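Local atomic coordinates of arginase (RocF) (Helicobacter pylori, PDB entry 4G3H), a protein that probably hydrolyses L-arginine to L-ornithine and urea with the help of two manganese ions bound in each subunit. Residues R15-V21 with S88-A92; M94-Q99 with P136-V140; H118-H122 with S190-I195; P176-F182 with L198-F203; G183-T187 with E250-L254. All coordinates share one frame; numbering follows the deposited sequence.

Interaction 1 of 5, residues R15-V21 with S88-A92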
# COMPACT_ATOMS: atom_id res chain seq x y z
N ARG A 15 -8.02 -16.39 -5.63
CA ARG A 15 -7.99 -15.04 -5.07
C ARG A 15 -8.41 -13.93 -6.03
O ARG A 15 -7.73 -13.67 -7.02
CB ARG A 15 -6.60 -14.76 -4.52
CG ARG A 15 -6.06 -15.88 -3.63
CD ARG A 15 -4.66 -15.58 -3.11
NE ARG A 15 -4.68 -14.70 -1.95
CZ ARG A 15 -4.89 -15.12 -0.71
NH1 ARG A 15 -5.08 -16.40 -0.46
NH2 ARG A 15 -4.91 -14.24 0.29
N GLY A 16 -9.53 -13.28 -5.72
CA GLY A 16 -10.03 -12.19 -6.55
C GLY A 16 -9.07 -11.03 -6.77
O GLY A 16 -9.11 -10.38 -7.81
N THR A 17 -8.22 -10.76 -5.79
CA THR A 17 -7.26 -9.67 -5.92
C THR A 17 -6.11 -10.06 -6.84
O THR A 17 -5.60 -9.22 -7.57
CB THR A 17 -6.68 -9.25 -4.55
OG1 THR A 17 -6.16 -10.41 -3.88
CG2 THR A 17 -7.75 -8.58 -3.69
N ASP A 18 -5.69 -11.33 -6.80
CA ASP A 18 -4.61 -11.81 -7.65
C ASP A 18 -5.04 -11.73 -9.11
O ASP A 18 -4.23 -11.45 -10.00
CB ASP A 18 -4.24 -13.26 -7.29
CG ASP A 18 -3.29 -13.35 -6.11
OD1 ASP A 18 -3.18 -12.37 -5.36
OD2 ASP A 18 -2.66 -14.41 -5.91
N LYS A 19 -6.32 -11.96 -9.35
CA LYS A 19 -6.86 -11.88 -10.70
C LYS A 19 -6.87 -10.41 -11.11
O LYS A 19 -6.64 -10.08 -12.27
CB LYS A 19 -8.28 -12.46 -10.75
CG LYS A 19 -8.33 -13.96 -10.49
CD LYS A 19 -9.71 -14.55 -10.71
CE LYS A 19 -9.69 -16.06 -10.50
NZ LYS A 19 -11.03 -16.68 -10.69
N GLY A 20 -7.11 -9.54 -10.13
CA GLY A 20 -7.10 -8.12 -10.42
C GLY A 20 -5.71 -7.72 -10.89
O GLY A 20 -5.55 -7.02 -11.90
N VAL A 21 -4.70 -8.17 -10.16
CA VAL A 21 -3.31 -7.88 -10.50
C VAL A 21 -2.92 -8.39 -11.90
O VAL A 21 -2.26 -7.67 -12.65
CB VAL A 21 -2.35 -8.52 -9.48
CG1 VAL A 21 -0.90 -8.31 -9.93
CG2 VAL A 21 -2.59 -7.93 -8.10
N SER A 88 0.40 -4.89 -5.19
CA SER A 88 0.42 -5.64 -4.01
C SER A 88 -0.55 -6.79 -3.77
O SER A 88 -0.37 -7.44 -3.02
CB SER A 88 0.68 -4.81 -2.82
OG SER A 88 -0.30 -4.19 -2.37
N SER A 89 -1.63 -6.74 -4.52
CA SER A 89 -2.77 -7.50 -4.56
C SER A 89 -3.64 -7.27 -3.36
O SER A 89 -4.46 -6.83 -3.50
CB SER A 89 -2.48 -8.98 -4.68
OG SER A 89 -3.46 -9.75 -4.92
N GLU A 90 -3.20 -7.58 -2.23
CA GLU A 90 -3.79 -7.38 -0.99
C GLU A 90 -3.04 -6.53 -0.03
O GLU A 90 -1.96 -6.64 -0.01
CB GLU A 90 -4.32 -8.70 -0.42
CG GLU A 90 -3.41 -9.71 -0.12
CD GLU A 90 -4.08 -11.00 0.34
OE1 GLU A 90 -4.75 -11.71 -0.35
OE2 GLU A 90 -3.85 -11.35 1.40
N HIS A 91 -3.70 -5.60 0.66
CA HIS A 91 -2.96 -4.72 1.53
C HIS A 91 -2.08 -5.38 2.58
O HIS A 91 -1.07 -4.80 2.97
CB HIS A 91 -3.89 -3.71 2.21
CG HIS A 91 -3.40 -2.30 2.11
ND1 HIS A 91 -2.09 -1.99 1.80
CD2 HIS A 91 -4.04 -1.12 2.28
CE1 HIS A 91 -1.95 -0.68 1.76
NE2 HIS A 91 -3.11 -0.13 2.05
N ALA A 92 -2.43 -6.57 3.03
CA ALA A 92 -1.61 -7.24 4.03
C ALA A 92 -0.17 -7.42 3.56
O ALA A 92 0.74 -7.45 4.37
CB ALA A 92 -2.22 -8.60 4.39
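A buried polar contact, made of a salt bridge and a short relay of hydroxyl bonds, joins the first turn of helix 16-30 to the loop after strand 84-87, with Ser89 and Glu90 meeting Arg15, Thr17 and Asp18. The relay is centred on Ser89 OG. Thr17 OG1 donates to Ser89 OG at 3.0 Å, and Ser89 OG in turn donates to Asp18 OD1 at 2.7 Å, arriving nearly in line with the carboxylate C-O bond. Thr17 can serve the serine because its hydroxyl stands between the backbone N and the carbonyl carbon (chi1 53°). One helical turn on from Thr17, Val21 CG2 rests against Ser89 CA at 3.6 Å, giving the serine an apolar side too. Arg15 sits at the N-cap position, and its chain, bent at chi3, brings the guanidinium edge to the Glu90 carboxylate, the two planes 35° apart. Arg15 NH2 meets Glu90 OE1 from the syn side at 2.6 Å in an almost straight bond (171°), in the guanidinium plane; the second link, from Arg15 NE to the same oxygen, is weak. Glu52 takes Arg15 NH1 in a further salt bridge, while Tyr50 at the end of strand 44-50 bonds Asp18 OD1 and the backbone N of Ala8, ending strand 2-8, bonds Asp18 OD2, placing the helix start over the C-terminal ends of those strands.

Interaction 2 of 5, residues M94-Q99 with P136-V140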
# COMPACT_ATOMS: atom_id res chain seq x y z
N MET A 94 1.63 -5.34 2.22
CA MET A 94 2.35 -4.10 2.42
C MET A 94 3.43 -4.26 3.49
O MET A 94 4.47 -3.61 3.43
CB MET A 94 1.37 -2.98 2.81
CG MET A 94 1.99 -1.61 3.02
SD MET A 94 2.45 -1.30 4.75
CE MET A 94 3.16 0.37 4.62
N PHE A 95 3.20 -5.13 4.47
CA PHE A 95 4.18 -5.33 5.52
C PHE A 95 5.52 -5.80 4.97
O PHE A 95 6.54 -5.13 5.12
CB PHE A 95 3.69 -6.34 6.56
CG PHE A 95 4.71 -6.67 7.61
CD1 PHE A 95 5.17 -5.69 8.48
CD2 PHE A 95 5.26 -7.94 7.69
CE1 PHE A 95 6.17 -5.96 9.41
CE2 PHE A 95 6.26 -8.24 8.63
CZ PHE A 95 6.71 -7.24 9.49
N GLY A 96 5.51 -6.98 4.34
CA GLY A 96 6.74 -7.52 3.77
C GLY A 96 7.39 -6.57 2.78
O GLY A 96 8.61 -6.41 2.77
N ILE A 97 6.58 -5.93 1.95
CA ILE A 97 7.11 -4.99 0.96
C ILE A 97 7.79 -3.79 1.61
O ILE A 97 8.89 -3.39 1.22
CB ILE A 97 5.97 -4.47 0.03
CG1 ILE A 97 5.42 -5.62 -0.82
CG2 ILE A 97 6.48 -3.35 -0.85
CD1 ILE A 97 4.16 -5.26 -1.59
N PHE A 98 7.13 -3.21 2.61
CA PHE A 98 7.65 -2.04 3.30
C PHE A 98 8.89 -2.35 4.14
O PHE A 98 9.80 -1.52 4.23
CB PHE A 98 6.56 -1.41 4.18
CG PHE A 98 6.91 -0.05 4.70
CD1 PHE A 98 7.08 1.01 3.82
CD2 PHE A 98 7.09 0.17 6.06
CE1 PHE A 98 7.43 2.28 4.30
CE2 PHE A 98 7.44 1.42 6.55
CZ PHE A 98 7.61 2.48 5.67
N GLN A 99 8.94 -3.54 4.74
CA GLN A 99 10.10 -3.92 5.53
C GLN A 99 11.31 -3.97 4.60
O GLN A 99 12.42 -3.57 4.97
CB GLN A 99 9.90 -5.29 6.19
CG GLN A 99 8.88 -5.31 7.32
CD GLN A 99 9.16 -4.26 8.40
OE1 GLN A 99 8.72 -3.12 8.30
NE2 GLN A 99 9.89 -4.66 9.42
N PRO A 136 -1.09 -4.69 8.54
CA PRO A 136 0.28 -4.40 8.12
C PRO A 136 0.89 -3.21 8.86
O PRO A 136 2.05 -3.25 9.26
CB PRO A 136 0.14 -4.14 6.61
CG PRO A 136 -1.25 -3.62 6.48
CD PRO A 136 -2.03 -4.53 7.41
N LEU A 137 0.10 -2.15 9.05
CA LEU A 137 0.61 -0.98 9.75
C LEU A 137 0.80 -1.25 11.24
O LEU A 137 1.69 -0.68 11.87
CB LEU A 137 -0.33 0.22 9.54
CG LEU A 137 -0.25 0.86 8.15
CD1 LEU A 137 -1.16 2.07 8.08
CD2 LEU A 137 1.20 1.28 7.85
N GLY A 138 -0.04 -2.12 11.80
CA GLY A 138 0.08 -2.47 13.20
C GLY A 138 1.41 -3.17 13.44
O GLY A 138 1.98 -3.08 14.52
N MET A 139 1.89 -3.87 12.41
CA MET A 139 3.16 -4.59 12.50
C MET A 139 4.32 -3.65 12.19
O MET A 139 5.41 -3.80 12.75
CB MET A 139 3.16 -5.76 11.51
CG MET A 139 2.04 -6.76 11.74
SD MET A 139 2.07 -8.06 10.51
CE MET A 139 3.67 -8.73 10.83
N VAL A 140 4.09 -2.70 11.30
CA VAL A 140 5.12 -1.73 10.96
C VAL A 140 5.35 -0.81 12.15
O VAL A 140 6.49 -0.41 12.42
CB VAL A 140 4.71 -0.87 9.73
CG1 VAL A 140 5.58 0.38 9.65
CG2 VAL A 140 4.85 -1.69 8.46
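Phe95 and Met139 meet because of two torsions: Phe95 sends its ring out from helix 94-104 with CG opposite the backbone N (chi1 175°), and Met139 folds its terminal methyl back at chi3 (61°) so that CE lies over that ring. Met139 CE comes within 3.4 Å of Phe95 CE2, and SD also stands above the same face, 4.3 Å from the Phe95 ring centroid. The result is a CH-pi and Met-aromatic contact combined, with the methyl as the nearer of the two groups. On the opposite face Phe95 is covered by Gln99 CG from its own helix, so the ring is sandwiched, and Val140 CG2 meets its edge at CD1, 4.0 Å away. Val140 is shared: its CG1 approaches Phe98 CE2 at 3.8 Å, so one branched side chain fills the groove between two phenylalanines one turn apart. At the N-terminal end Met94, bent at chi2, crosses Pro136 at about a right angle with SD 4.1 Å from Pro136 CB, then reaches Leu137 CD2 with CE at 3.9 Å. The short segments pass at 9.1 Å between axes, at 38°. Helix 153-163 covers Met139, and strand 110-115 lies under Phe98 and Leu137. No hydrogen bond crosses between the helices; cohesion rests on dispersion and a polarisable sulfur over a pi face, in a wholly buried layer beside the manganese ligand Asp120, which Pro136 touches.

Interaction 3 of 5, residues H118-H122 with S190-I195. With MN (manganese (II) ion), chain F; MN (manganese (II) ion), chain E.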
# COMPACT_ATOMS: atom_id res chain seq x y z
N HIS A 118 -9.52 2.20 5.60
CA HIS A 118 -9.15 1.60 6.88
C HIS A 118 -7.77 2.02 7.40
O HIS A 118 -6.91 2.44 6.63
CB HIS A 118 -9.18 0.07 6.78
CG HIS A 118 -10.39 -0.47 6.09
ND1 HIS A 118 -10.43 -0.71 4.74
CD2 HIS A 118 -11.63 -0.77 6.57
CE1 HIS A 118 -11.63 -1.14 4.40
NE2 HIS A 118 -12.38 -1.18 5.49
N ALA A 119 -7.57 1.88 8.70
CA ALA A 119 -6.30 2.23 9.34
C ALA A 119 -5.32 1.05 9.26
O ALA A 119 -4.11 1.24 9.32
CB ALA A 119 -6.54 2.62 10.80
N ASP A 120 -5.86 -0.16 9.13
CA ASP A 120 -5.05 -1.37 9.04
C ASP A 120 -4.03 -1.52 10.17
O ASP A 120 -2.92 -2.00 9.95
CB ASP A 120 -4.30 -1.42 7.70
CG ASP A 120 -5.22 -1.60 6.50
OD1 ASP A 120 -6.39 -2.00 6.69
OD2 ASP A 120 -4.78 -1.37 5.36
N ILE A 121 -4.42 -1.13 11.38
CA ILE A 121 -3.52 -1.24 12.52
C ILE A 121 -3.76 -2.54 13.27
O ILE A 121 -2.81 -3.19 13.72
CB ILE A 121 -3.71 -0.04 13.48
CG1 ILE A 121 -3.19 1.23 12.80
CG2 ILE A 121 -2.97 -0.30 14.78
CD1 ILE A 121 -3.44 2.51 13.59
N HIS A 122 -5.02 -2.93 13.41
CA HIS A 122 -5.37 -4.15 14.12
C HIS A 122 -6.35 -4.97 13.30
O HIS A 122 -7.31 -4.45 12.73
CB HIS A 122 -6.00 -3.81 15.47
CG HIS A 122 -5.03 -3.23 16.47
ND1 HIS A 122 -5.42 -2.35 17.45
CD2 HIS A 122 -3.70 -3.42 16.63
CE1 HIS A 122 -4.37 -2.02 18.18
NE2 HIS A 122 -3.31 -2.66 17.70
N SER A 190 -9.89 -0.01 19.17
CA SER A 190 -8.50 -0.29 19.52
C SER A 190 -7.56 0.43 18.56
O SER A 190 -6.49 0.88 18.95
CB SER A 190 -8.24 -1.80 19.47
OG SER A 190 -8.41 -2.32 18.16
N GLU A 191 -7.97 0.54 17.29
CA GLU A 191 -7.17 1.23 16.29
C GLU A 191 -7.23 2.73 16.55
O GLU A 191 -6.23 3.44 16.43
CB GLU A 191 -7.67 0.92 14.87
CG GLU A 191 -7.50 -0.53 14.45
CD GLU A 191 -7.90 -0.75 12.99
OE1 GLU A 191 -9.08 -0.51 12.66
OE2 GLU A 191 -7.04 -1.16 12.19
N ARG A 192 -8.42 3.21 16.89
CA ARG A 192 -8.59 4.63 17.18
C ARG A 192 -7.76 5.02 18.40
O ARG A 192 -7.26 6.14 18.47
CB ARG A 192 -10.06 4.96 17.42
CG ARG A 192 -10.93 4.90 16.18
CD ARG A 192 -12.28 5.55 16.42
NE ARG A 192 -13.16 4.73 17.26
CZ ARG A 192 -13.85 3.68 16.82
NH1 ARG A 192 -13.77 3.31 15.54
NH2 ARG A 192 -14.63 3.01 17.65
N ASP A 193 -7.61 4.09 19.34
CA ASP A 193 -6.82 4.36 20.54
C ASP A 193 -5.34 4.53 20.20
O ASP A 193 -4.65 5.35 20.81
CB ASP A 193 -6.96 3.24 21.59
CG ASP A 193 -8.32 3.25 22.29
OD1 ASP A 193 -8.97 4.32 22.38
OD2 ASP A 193 -8.74 2.18 22.78
N VAL A 194 -4.85 3.75 19.24
CA VAL A 194 -3.45 3.85 18.84
C VAL A 194 -3.21 5.17 18.11
O VAL A 194 -2.20 5.84 18.33
CB VAL A 194 -3.03 2.68 17.91
CG1 VAL A 194 -1.62 2.92 17.39
CG2 VAL A 194 -3.09 1.35 18.67
N ILE A 195 -4.14 5.52 17.23
CA ILE A 195 -4.06 6.75 16.45
C ILE A 195 -4.03 7.95 17.39
O ILE A 195 -3.19 8.84 17.24
CB ILE A 195 -5.27 6.86 15.49
CG1 ILE A 195 -5.12 5.83 14.36
CG2 ILE A 195 -5.39 8.26 14.94
CD1 ILE A 195 -6.33 5.68 13.46
MN MN F . -8.84 -0.81 3.04
MN MN E . -6.00 -1.42 3.43
O HOH W 1 -9.18 -0.10 10.07
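Glu191 OE2 is gripped by two consecutive backbone amides, Ile121 N at 2.7 Å and His122 N at 2.9 Å, the second bond being almost straight (175°). Both amides come to the anti side of the carboxylate, somewhat out of its plane, and together they fix the turn of a loop that carries metal ligands. This is the metal-binding loop of the arginase fold, following strand 110-115: His118 ND1 binds one manganese ion at 2.3 Å and Asp120 OD2 binds the other, with Asp116 and Asp234 bridging both sites and Asp236 completing the first. Tyr114 OH bonds Asp120 OD2. Glu191, extended beyond CG, reaches from helix 189-198 to the loop and holds the backbone just after the ligand Asp120, and so probably steadies it indirectly. His122 ND1 and Ser190 OG are hydrogen-bonded at the ring edge, 3.1 Å apart, while NE2 turns to Arg143 O. Apolar contacts close the interface, with Ile121 CD1 set against Ile195 CG1 at 3.8 Å and Val194 CG2 touching His122 CE1. The other carboxylate oxygen is used too: a water takes the Ala119 N-H at 2.9 Å and donates to Glu191 OE1 at 2.6 Å.

Interaction 4 of 5, residues P176-F182 with L198-F203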
# COMPACT_ATOMS: atom_id res chain seq x y z
N PRO A 176 5.55 7.55 14.11
CA PRO A 176 4.09 7.51 13.95
C PRO A 176 3.49 8.80 13.38
O PRO A 176 2.43 8.78 12.75
CB PRO A 176 3.59 7.21 15.37
CG PRO A 176 4.73 6.49 15.99
CD PRO A 176 5.93 7.26 15.50
N LYS A 177 4.18 9.91 13.63
CA LYS A 177 3.74 11.22 13.16
C LYS A 177 4.03 11.44 11.68
O LYS A 177 3.58 12.43 11.10
CB LYS A 177 4.42 12.31 13.99
CG LYS A 177 3.95 12.38 15.43
CD LYS A 177 4.97 13.11 16.29
CE LYS A 177 4.29 13.93 17.36
NZ LYS A 177 3.50 15.03 16.74
N CYS A 178 4.79 10.53 11.08
CA CYS A 178 5.12 10.63 9.66
C CYS A 178 4.31 9.66 8.80
O CYS A 178 4.61 9.43 7.63
CB CYS A 178 6.63 10.41 9.48
SG CYS A 178 7.59 11.73 10.29
N LEU A 179 3.28 9.08 9.41
CA LEU A 179 2.36 8.19 8.73
C LEU A 179 1.15 9.09 8.55
O LEU A 179 0.63 9.62 9.53
CB LEU A 179 2.00 6.99 9.63
CG LEU A 179 0.66 6.27 9.37
CD1 LEU A 179 0.61 5.69 7.96
CD2 LEU A 179 0.49 5.15 10.39
N VAL A 180 0.73 9.29 7.31
CA VAL A 180 -0.41 10.16 7.05
C VAL A 180 -1.57 9.41 6.42
O VAL A 180 -1.46 8.90 5.29
CB VAL A 180 -0.00 11.35 6.14
CG1 VAL A 180 -1.17 12.33 6.01
CG2 VAL A 180 1.23 12.05 6.71
N TYR A 181 -2.67 9.33 7.15
CA TYR A 181 -3.86 8.64 6.68
C TYR A 181 -4.77 9.55 5.86
O TYR A 181 -5.00 10.70 6.22
CB TYR A 181 -4.67 8.10 7.87
CG TYR A 181 -4.15 6.83 8.50
CD1 TYR A 181 -3.97 5.67 7.73
CD2 TYR A 181 -3.92 6.76 9.88
CE1 TYR A 181 -3.60 4.47 8.33
CE2 TYR A 181 -3.56 5.57 10.48
CZ TYR A 181 -3.40 4.42 9.71
OH TYR A 181 -3.09 3.23 10.33
N PHE A 182 -5.30 9.02 4.76
CA PHE A 182 -6.21 9.77 3.90
C PHE A 182 -7.48 8.97 3.67
O PHE A 182 -7.42 7.84 3.17
CB PHE A 182 -5.55 10.06 2.55
CG PHE A 182 -4.34 10.96 2.64
CD1 PHE A 182 -4.48 12.34 2.59
CD2 PHE A 182 -3.06 10.42 2.76
CE1 PHE A 182 -3.36 13.18 2.67
CE2 PHE A 182 -1.94 11.24 2.84
CZ PHE A 182 -2.09 12.63 2.79
N LEU A 198 -0.66 7.74 19.59
CA LEU A 198 0.54 8.03 18.80
C LEU A 198 0.43 9.34 18.01
O LEU A 198 1.39 9.78 17.37
CB LEU A 198 0.81 6.87 17.84
CG LEU A 198 1.13 5.52 18.50
CD1 LEU A 198 1.49 4.49 17.43
CD2 LEU A 198 2.29 5.68 19.47
N GLN A 199 -0.75 9.96 18.07
CA GLN A 199 -1.01 11.22 17.39
C GLN A 199 -0.69 11.13 15.88
O GLN A 199 0.05 11.95 15.33
CB GLN A 199 -0.21 12.34 18.07
CG GLN A 199 -0.56 12.47 19.57
CD GLN A 199 0.37 13.40 20.36
OE1 GLN A 199 0.19 13.60 21.56
NE2 GLN A 199 1.36 13.97 19.68
N ILE A 200 -1.27 10.12 15.23
CA ILE A 200 -1.07 9.91 13.80
C ILE A 200 -2.01 10.81 13.00
O ILE A 200 -3.23 10.71 13.14
CB ILE A 200 -1.31 8.43 13.41
CG1 ILE A 200 -0.42 7.53 14.27
CG2 ILE A 200 -1.01 8.21 11.92
CD1 ILE A 200 -0.57 6.05 14.02
N PRO A 201 -1.46 11.70 12.15
CA PRO A 201 -2.29 12.60 11.34
C PRO A 201 -3.26 11.81 10.45
O PRO A 201 -2.86 10.87 9.77
CB PRO A 201 -1.27 13.39 10.53
CG PRO A 201 -0.12 12.44 10.41
CD PRO A 201 -0.04 11.84 11.80
N LEU A 202 -4.53 12.20 10.48
CA LEU A 202 -5.57 11.53 9.70
C LEU A 202 -6.53 12.54 9.05
O LEU A 202 -7.24 13.28 9.73
CB LEU A 202 -6.37 10.57 10.61
CG LEU A 202 -7.42 9.66 9.97
CD1 LEU A 202 -7.81 8.57 10.95
CD2 LEU A 202 -8.64 10.47 9.55
N PHE A 203 -6.54 12.56 7.72
CA PHE A 203 -7.40 13.48 6.98
C PHE A 203 -8.60 12.72 6.44
O PHE A 203 -8.47 11.88 5.55
CB PHE A 203 -6.61 14.14 5.85
CG PHE A 203 -5.44 14.95 6.34
CD1 PHE A 203 -5.64 16.14 7.05
CD2 PHE A 203 -4.13 14.53 6.10
CE1 PHE A 203 -4.56 16.88 7.51
CE2 PHE A 203 -3.04 15.27 6.57
CZ PHE A 203 -3.25 16.44 7.27
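Tyr181 and Leu202 are paired in parallel register, as are Phe182 and Phe203, and two nearly straight backbone bonds hold them: Tyr181 N to Pro201 O at 3.0 Å and Phe203 N to Tyr181 O at 2.8 Å. The two strands belong to a beta-alpha-beta crossover through helix 189-198, and strand 202-203 is the outermost at this end of the sheet. The register would next bring the amide of residue 201 to Leu179 O, but a proline has no N-H to give; Pro201 CG instead lies 3.0 Å from Leu179 O, and regular pairing goes no further back. Packing replaces it. Ile200 holds CG2 opposite its backbone N, and this methyl wedges between Leu179 CG (3.6 Å) and Tyr181 CD2 (3.8 Å). On the other face of the sheet Phe203 presents its ring edge to Val180 CG1, with CE2 at 3.5 Å, while the Phe182 and Phe203 rings run alongside each other with planes 33° apart, Phe182 CE1 near Phe203 CD2, and are covered by helix 212-223. Pro176 CB meets Leu198 CB at 3.7 Å, just before Gln199, which takes positive phi as the C-prime residue of the Schellman motif closing helix 189-198. Tyr181 OH bonds Ala119 O in the metal-ligand loop. Chemically, two main-chain bonds join these segments, with Gly183 bonding Phe203 just beyond, and aliphatic and aromatic contacts on both faces supply the rest.

Interaction 5 of 5, residues G183-T187 with E250-L254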
# COMPACT_ATOMS: atom_id res chain seq x y z
N GLY A 183 -8.63 9.54 4.04
CA GLY A 183 -9.90 8.87 3.83
C GLY A 183 -10.31 7.77 4.79
O GLY A 183 -11.32 7.10 4.57
N VAL A 184 -9.53 7.56 5.85
CA VAL A 184 -9.84 6.51 6.82
C VAL A 184 -11.21 6.76 7.46
O VAL A 184 -11.47 7.84 7.99
CB VAL A 184 -8.76 6.44 7.92
CG1 VAL A 184 -9.15 5.43 8.98
CG2 VAL A 184 -7.42 6.07 7.31
N ARG A 185 -12.07 5.75 7.43
CA ARG A 185 -13.41 5.91 7.98
C ARG A 185 -14.01 4.65 8.59
O ARG A 185 -15.14 4.67 9.08
CB ARG A 185 -14.34 6.43 6.89
CG ARG A 185 -14.25 5.63 5.59
CD ARG A 185 -15.18 6.22 4.55
NE ARG A 185 -15.29 5.39 3.35
CZ ARG A 185 -14.37 5.30 2.39
NH1 ARG A 185 -14.60 4.52 1.34
NH2 ARG A 185 -13.23 5.98 2.47
N SER A 186 -13.28 3.54 8.55
CA SER A 186 -13.77 2.29 9.10
C SER A 186 -12.68 1.69 9.97
O SER A 186 -11.71 1.14 9.45
CB SER A 186 -14.15 1.33 7.97
OG SER A 186 -14.68 0.12 8.47
N THR A 187 -12.84 1.80 11.28
CA THR A 187 -11.83 1.31 12.22
C THR A 187 -12.41 0.69 13.49
O THR A 187 -13.61 0.78 13.76
CB THR A 187 -10.92 2.46 12.66
OG1 THR A 187 -11.72 3.47 13.30
CG2 THR A 187 -10.22 3.08 11.46
N GLU A 250 -16.57 0.58 1.77
CA GLU A 250 -17.01 1.42 2.87
C GLU A 250 -17.69 2.66 2.30
O GLU A 250 -17.17 3.32 1.39
CB GLU A 250 -15.80 1.83 3.73
CG GLU A 250 -15.01 0.64 4.25
CD GLU A 250 -15.71 -0.08 5.39
OE1 GLU A 250 -16.93 0.14 5.58
OE2 GLU A 250 -15.05 -0.88 6.09
N ASN A 251 -18.88 2.96 2.83
CA ASN A 251 -19.64 4.12 2.37
C ASN A 251 -18.99 5.42 2.84
O ASN A 251 -18.10 5.40 3.69
CB ASN A 251 -21.07 4.05 2.90
CG ASN A 251 -21.89 2.97 2.22
OD1 ASN A 251 -22.89 2.49 2.76
ND2 ASN A 251 -21.48 2.58 1.02
N ASN A 252 -19.44 6.53 2.27
CA ASN A 252 -18.92 7.85 2.62
C ASN A 252 -17.45 8.00 2.23
O ASN A 252 -16.64 8.53 3.00
CB ASN A 252 -19.12 8.09 4.12
CG ASN A 252 -20.57 7.92 4.54
OD1 ASN A 252 -20.87 7.22 5.51
ND2 ASN A 252 -21.48 8.55 3.81
N GLY A 253 -17.12 7.54 1.03
CA GLY A 253 -15.76 7.65 0.54
C GLY A 253 -15.59 8.75 -0.49
O GLY A 253 -16.50 9.56 -0.71
N LEU A 254 -14.43 8.77 -1.13
CA LEU A 254 -14.14 9.76 -2.15
C LEU A 254 -14.72 9.35 -3.48
O LEU A 254 -15.00 8.17 -3.72
CB LEU A 254 -12.63 9.93 -2.32
CG LEU A 254 -11.82 10.54 -1.18
CD1 LEU A 254 -10.35 10.51 -1.57
CD2 LEU A 254 -12.29 11.97 -0.91
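Arg185 reaches into the loop 250-253, its route set at CB, where CG stands between the backbone N and the carbonyl carbon (chi1 50°), and the chain then runs extended to NE. CD is the first atom to touch, passing 3.1 Å from Asn252 O. NE comes next, giving Asn251 O a short but bent and therefore weak bond of 2.8 Å. At CZ the flat group lies with one face over Gly253 CA, 3.3 Å away, a close approach made over a residue with no side chain. NH1 makes the straight bond of the set, 2.8 Å to Glu250 O at 169°; this oxygen lies in the guanidinium plane, although the N-H arrives above the carbonyl plane. NH2 turns back to Gly183 O at 3.1 Å, and weak bonds run from NH1 to Asp236 O and from NH2 to Ile237 O, so carbonyls from two loops hold the charge and its rotation. Beside it, Ser186 OG donates to Glu250 OE2 at 2.6 Å, coming from above the carboxylate plane. The same Glu250 OE2 bonds His118 NE2, whose ND1 binds manganese, which makes Glu250 a second-shell residue here, and Ser186 is well placed to orient its carboxylate. Loops at the C-terminal ends of parallel strands, such as these two, carry the binuclear manganese site in the arginase family.

Loops of interactions 1, 3 and 5 lie at the C-terminal ends of the parallel strands, by the manganese pair; interaction 2 packs helices on the sheet and interaction 4 forms its edge. Interaction 1 closes before the others open, and interaction 2 precedes interactions 4 and 5; interactions 3, 4 and 5 interleave along the chain, and interaction 2 alternates with interaction 3. Interactions 3 and 4 have centres about 11 Å apart and share the unit of strand 179-182, helix 189-198 and strand 202-203, whereas the centres of interactions 1 and 4 lie about 25 Å apart. Residues of all four other contacts touch loop 118-122. Segments distant in sequence thus gather round the loop that supplies His118 and Asp120.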